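Local coordinates for protein cytokinin riboside 5'-monophosphate phosphoribohydrolase (Corynebacterium glutamicum, PDB 5ZBL) that belongs to the LOG-like phosphoribohydrolases of the SLOG clan and has a Rossmann-like fold built round a parallel beta sheet, at residues A[15-20]-A[53-58]; A[45-50]-A[82-87]. All coordinates share one frame; numbering follows the deposited sequence.

Contact 1 (A[15-20]-A[53-58]); sequences VFTGSA and GLMGIV. With PO4 (phosphate ion), chain G.
Thr17 turns OG1 away from its own backbone N (chi1 -169°), which leaves CG2 between that N and the carbonyl carbon, and the two branches thereby meet successive residues of helix 53-64. This is the strand-to-loop end of a Rossmann-like fold: the chain leaves strand 12-16 and runs against the helix that follows the neighbouring strand 44-47. OG1 meets Leu54 CB at 3.3 Å, the two side chains crossing at about a right angle, while its hydrogen bond goes elsewhere, to Pro114 O. Thr17 CG2 lies 3.7 Å from Met55 CG. Beyond the threonine the evidence is backbone geometry. Met55 N donates to Gly18 O at 3.1 Å, with the donor almost in line with the carbonyl (C=O...N 166°); a weak bond runs from Leu54 N to Ala20 O at 3.3 Å. Gly53 has no side chain to hold the loop off, and its CA comes within 3.5 Å of Ala20 C. Phe163 of the second subunit packs on Leu54, which places this edge near the dimer interface. Beside the loop sits a phosphate ion, probably from the crystallisation liquor, which Gly118 N and Thr119 OG1 also bind. Ser19 grips one of its oxygens twice: O1 accepts from Ser19 N at 3.1 Å, nearly straight at 172°, and is hydrogen-bonded to Ser19 OG at 3.2 Å.

Contact 2 (A[45-50]-A[82-87]); sequences LVYGGG and LGHEKL
Tyr47 reaches His84 and Leu87 with the far end of its ring, and the hydroxyl does most of the touching: Tyr47 OH lies 3.4 Å from His84 CB and 3.5 Å from Leu87 CD2. Leu87 approaches from the opposite direction, with its CD1 near the ring plane at the tyrosine's edge, 3.9 Å from Tyr47 CE1. The same leucine also serves the histidine, since its CD2 sits above one face of the imidazole, offset toward the rim. The Tyr47 and His84 side chains cross at about a right angle. The hydroxyl comes nearest at His84 CB and is still close to the near side of the imidazole, at CG and ND1; the histidine side chain also touches Asp60 of helix 53-64.

The next shell is largely backbone. His84 N donates to Gly49 O at 2.8 Å (N-H...O 151°), the one hydrogen bond between 45-50 and 82-87. Two CA-H...O contacts continue the pairing toward Leu82: Gly83 CA to Gly49 O at 3.5 Å and Gly50 CA to Leu82 O at 3.6 Å. Gly49 O thus takes a strong donor and a soft one together. The tyrosine hydroxyl is held by its own loop: Tyr47 OH donates to Gly50 O at 2.7 Å, from a position tilted 26° out of the carbonyl plane. With Tyr47 chi1 at 87°, the ring folds back over the loop and Gly49 N comes to lie over the centre of one face.

Further out, Met55 and Ala59 pack on Tyr47 from helix 53-64, and Arg99 NH2 is hydrogen-bonded to Gly48 O. The loop before strand 89-93 thus pairs with a glycine-rich strand-turn-helix connection, from strand 44-47 to helix 53-64, consistent with the Rossmann-type GxGxxG pattern of a Rossmann-like fold.

The two contacts interleave along the chain, in the order 15-20, 45-50, 53-58, 82-87, and their centres lie about 10 Å apart. They share one parallel sheet, in which strands 12-16 and 44-47 are neighbours: Val15 N lies 2.7 Å from Val46 O, a probable hydrogen bond. Helix 53-64 follows strand 44-47 directly, so the turn used by contact 2 leads into the helix used by contact 1. Met55 spans both, its CE 3.4 Å from Gly48 CA. The ends of two neighbouring strands and the start of helix 53-64 thereby meet on the loop side of the sheet, with the phosphate ion beside contact 1 and 82-87 against the second strand's turn.

Contact 1 (A[15-20]-A[53-58])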
loop_
_atom_site.group_PDB
_atom_site.type_symbol
_atom_site.label_atom_id
_atom_site.label_comp_id
_atom_site.label_asym_id
_atom_site.label_seq_id
_atom_site.Cartn_x
_atom_site.Cartn_y
_atom_site.Cartn_z
ATOM N N VAL A 15 14.620 3.467 2.246
ATOM C CA VAL A 15 14.417 2.040 2.417
ATOM C C VAL A 15 13.151 1.708 3.181
ATOM O O VAL A 15 12.919 2.248 4.251
ATOM C CB VAL A 15 15.623 1.366 3.060
ATOM C CG1 VAL A 15 15.366 -0.130 3.229
ATOM C CG2 VAL A 15 16.828 1.558 2.147
ATOM N N PHE A 16 12.315 0.848 2.609
ATOM C CA PHE A 16 11.106 0.388 3.315
ATOM C C PHE A 16 11.386 -1.032 3.795
ATOM O O PHE A 16 11.792 -1.888 2.968
ATOM C CB PHE A 16 9.895 0.339 2.373
ATOM C CG PHE A 16 9.630 1.612 1.614
ATOM C CD1 PHE A 16 9.688 2.852 2.234
ATOM C CD2 PHE A 16 9.213 1.561 0.287
ATOM C CE1 PHE A 16 9.415 4.021 1.530
ATOM C CE2 PHE A 16 8.899 2.737 -0.411
ATOM C CZ PHE A 16 9.015 3.961 0.202
ATOM N N THR A 17 11.148 -1.306 5.073
ATOM C CA THR A 17 11.343 -2.650 5.573
ATOM C C THR A 17 10.613 -2.931 6.886
ATOM O O THR A 17 10.135 -2.051 7.554
ATOM C CB THR A 17 12.843 -2.924 5.725
ATOM O OG1 THR A 17 13.086 -4.315 5.974
ATOM C CG2 THR A 17 13.462 -2.054 6.825
ATOM N N GLY A 18 10.488 -4.196 7.229
ATOM C CA GLY A 18 9.725 -4.580 8.430
ATOM C C GLY A 18 10.172 -4.066 9.791
ATOM O O GLY A 18 11.368 -3.837 10.043
ATOM N N SER A 19 9.207 -3.912 10.689
ATOM C CA SER A 19 9.531 -3.703 12.118
ATOM C C SER A 19 9.592 -5.045 12.829
ATOM O O SER A 19 9.696 -5.074 14.049
ATOM C CB SER A 19 8.500 -2.819 12.801
ATOM O OG SER A 19 7.236 -3.396 12.573
ATOM N N ALA A 20 9.491 -6.145 12.083
ATOM C CA ALA A 20 9.859 -7.467 12.579
ATOM C C ALA A 20 11.189 -7.887 11.900
ATOM O O ALA A 20 11.564 -7.362 10.854
ATOM C CB ALA A 20 8.760 -8.473 12.288
ATOM N N GLY A 53 13.320 -4.677 14.449
ATOM C CA GLY A 53 13.297 -5.426 13.242
ATOM C C GLY A 53 14.382 -5.002 12.289
ATOM O O GLY A 53 15.423 -4.522 12.693
ATOM N N LEU A 54 14.100 -5.186 11.015
ATOM C CA LEU A 54 15.044 -4.913 9.956
ATOM C C LEU A 54 15.230 -3.423 9.793
ATOM O O LEU A 54 16.235 -3.008 9.271
ATOM C CB LEU A 54 14.538 -5.504 8.643
ATOM C CG LEU A 54 14.290 -7.024 8.593
ATOM C CD1 LEU A 54 13.913 -7.345 7.159
ATOM C CD2 LEU A 54 15.485 -7.901 9.070
ATOM N N MET A 55 14.252 -2.626 10.229
ATOM C CA MET A 55 14.426 -1.182 10.342
ATOM C C MET A 55 15.645 -0.887 11.217
ATOM O O MET A 55 16.572 -0.249 10.747
ATOM C CB MET A 55 13.167 -0.487 10.857
ATOM C CG MET A 55 12.163 -0.126 9.758
ATOM S SD MET A 55 10.673 0.708 10.417
ATOM C CE MET A 55 11.099 2.369 9.920
ATOM N N GLY A 56 15.671 -1.421 12.439
ATOM C CA GLY A 56 16.827 -1.282 13.354
ATOM C C GLY A 56 18.128 -1.837 12.760
ATOM O O GLY A 56 19.173 -1.182 12.774
ATOM N N ILE A 57 18.043 -3.025 12.174
ATOM C CA ILE A 57 19.203 -3.639 11.580
ATOM C C ILE A 57 19.822 -2.788 10.468
ATOM O O ILE A 57 21.041 -2.616 10.438
ATOM C CB ILE A 57 18.850 -4.988 10.977
ATOM C CG1 ILE A 57 18.419 -5.993 12.059
ATOM C CG2 ILE A 57 20.014 -5.517 10.178
ATOM C CD1 ILE A 57 19.443 -6.296 13.133
ATOM N N VAL A 58 19.004 -2.326 9.516
ATOM C CA VAL A 58 19.542 -1.590 8.355
ATOM C C VAL A 58 20.131 -0.202 8.765
ATOM O O VAL A 58 21.156 0.222 8.259
ATOM C CB VAL A 58 18.517 -1.513 7.161
ATOM C CG1 VAL A 58 17.416 -0.505 7.421
ATOM C CG2 VAL A 58 19.207 -1.163 5.850
HETATM P P PO4 G . 5.696 -3.233 8.682
HETATM O O1 PO4 G . 6.308 -4.214 9.639
HETATM O O2 PO4 G . 5.930 -1.832 9.209
HETATM O O3 PO4 G . 6.374 -3.345 7.338
HETATM O O4 PO4 G . 4.238 -3.531 8.599
#

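Contact 2 (A[45-50]-A[82-87])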
loop_
_atom_site.group_PDB
_atom_site.type_symbol
_atom_site.label_atom_id
_atom_site.label_comp_id
_atom_site.label_asym_id
_atom_site.label_seq_id
_atom_site.Cartn_x
_atom_site.Cartn_y
_atom_site.Cartn_z
ATOM N N LEU A 45 21.357 6.307 3.898
ATOM C CA LEU A 45 20.037 5.746 4.246
ATOM C C LEU A 45 19.000 6.813 4.608
ATOM O O LEU A 45 19.227 7.672 5.461
ATOM C CB LEU A 45 20.175 4.772 5.436
ATOM C CG LEU A 45 18.891 4.156 6.013
ATOM C CD1 LEU A 45 18.113 3.445 4.918
ATOM C CD2 LEU A 45 19.176 3.179 7.126
ATOM N N VAL A 46 17.850 6.740 3.981
ATOM C CA VAL A 46 16.683 7.443 4.470
ATOM C C VAL A 46 15.699 6.342 4.781
ATOM O O VAL A 46 15.456 5.467 3.923
ATOM C CB VAL A 46 16.068 8.349 3.430
ATOM C CG1 VAL A 46 14.881 9.071 4.032
ATOM C CG2 VAL A 46 17.110 9.355 2.915
ATOM N N TYR A 47 15.140 6.369 5.983
ATOM C CA TYR A 47 14.160 5.337 6.389
ATOM C C TYR A 47 13.215 5.900 7.442
ATOM O O TYR A 47 13.309 7.070 7.815
ATOM C CB TYR A 47 14.863 4.049 6.842
ATOM C CG TYR A 47 15.259 4.036 8.305
ATOM C CD1 TYR A 47 15.967 5.090 8.871
ATOM C CD2 TYR A 47 14.950 2.964 9.119
ATOM C CE1 TYR A 47 16.302 5.094 10.202
ATOM C CE2 TYR A 47 15.297 2.960 10.456
ATOM C CZ TYR A 47 15.946 4.036 11.000
ATOM O OH TYR A 47 16.312 4.030 12.325
ATOM N N GLY A 48 12.266 5.069 7.898
ATOM C CA GLY A 48 11.212 5.518 8.753
ATOM C C GLY A 48 11.562 5.696 10.213
ATOM O O GLY A 48 10.651 5.934 11.010
ATOM N N GLY A 49 12.836 5.581 10.595
ATOM C CA GLY A 49 13.304 5.917 11.968
ATOM C C GLY A 49 13.172 4.931 13.154
ATOM O O GLY A 49 13.387 5.297 14.335
ATOM N N GLY A 50 12.857 3.676 12.865
ATOM C CA GLY A 50 12.600 2.714 13.913
ATOM C C GLY A 50 13.890 2.087 14.404
ATOM O O GLY A 50 14.941 2.180 13.748
ATOM N N LEU A 82 9.394 4.588 20.092
ATOM C CA LEU A 82 9.825 3.755 18.948
ATOM C C LEU A 82 10.998 4.308 18.088
ATOM O O LEU A 82 11.495 3.607 17.193
ATOM C CB LEU A 82 8.627 3.522 18.027
ATOM C CG LEU A 82 7.509 2.624 18.580
ATOM C CD1 LEU A 82 6.170 2.917 17.907
ATOM C CD2 LEU A 82 7.893 1.169 18.395
ATOM N N GLY A 83 11.431 5.539 18.357
ATOM C CA GLY A 83 12.434 6.203 17.543
ATOM C C GLY A 83 13.829 5.720 17.848
ATOM O O GLY A 83 14.148 5.417 18.973
ATOM N N HIS A 84 14.663 5.631 16.828
ATOM C CA HIS A 84 16.067 5.261 17.004
ATOM C C HIS A 84 16.900 6.461 17.512
ATOM O O HIS A 84 16.748 7.581 17.022
ATOM C CB HIS A 84 16.576 4.800 15.663
ATOM C CG HIS A 84 17.936 4.196 15.694
ATOM N ND1 HIS A 84 18.169 2.882 15.362
ATOM C CD2 HIS A 84 19.136 4.741 15.946
ATOM C CE1 HIS A 84 19.460 2.652 15.390
ATOM N NE2 HIS A 84 20.071 3.766 15.745
ATOM N N GLU A 85 17.806 6.202 18.447
ATOM C CA GLU A 85 18.423 7.243 19.294
ATOM C C GLU A 85 19.841 7.640 18.930
ATOM O O GLU A 85 20.423 8.478 19.598
ATOM C CB GLU A 85 18.408 6.785 20.757
ATOM C CG GLU A 85 17.060 6.205 21.186
ATOM C CD GLU A 85 16.824 6.241 22.685
ATOM O OE1 GLU A 85 17.801 6.171 23.454
ATOM O OE2 GLU A 85 15.642 6.353 23.093
ATOM N N LYS A 86 20.403 7.038 17.890
ATOM C CA LYS A 86 21.762 7.319 17.429
ATOM C C LYS A 86 21.919 7.485 15.919
ATOM O O LYS A 86 22.993 7.254 15.381
ATOM C CB LYS A 86 22.721 6.243 17.946
ATOM C CG LYS A 86 22.476 5.823 19.403
ATOM C CD LYS A 86 23.521 4.829 19.913
ATOM C CE LYS A 86 23.720 4.940 21.420
ATOM N NZ LYS A 86 24.471 6.196 21.749
ATOM N N LEU A 87 20.867 7.947 15.250
ATOM C CA LEU A 87 20.918 8.350 13.843
ATOM C C LEU A 87 21.637 9.668 13.636
ATOM O O LEU A 87 21.659 10.527 14.520
ATOM C CB LEU A 87 19.519 8.491 13.251
ATOM C CG LEU A 87 18.585 7.309 13.456
ATOM C CD1 LEU A 87 17.180 7.698 13.010
ATOM C CD2 LEU A 87 19.138 6.072 12.760
#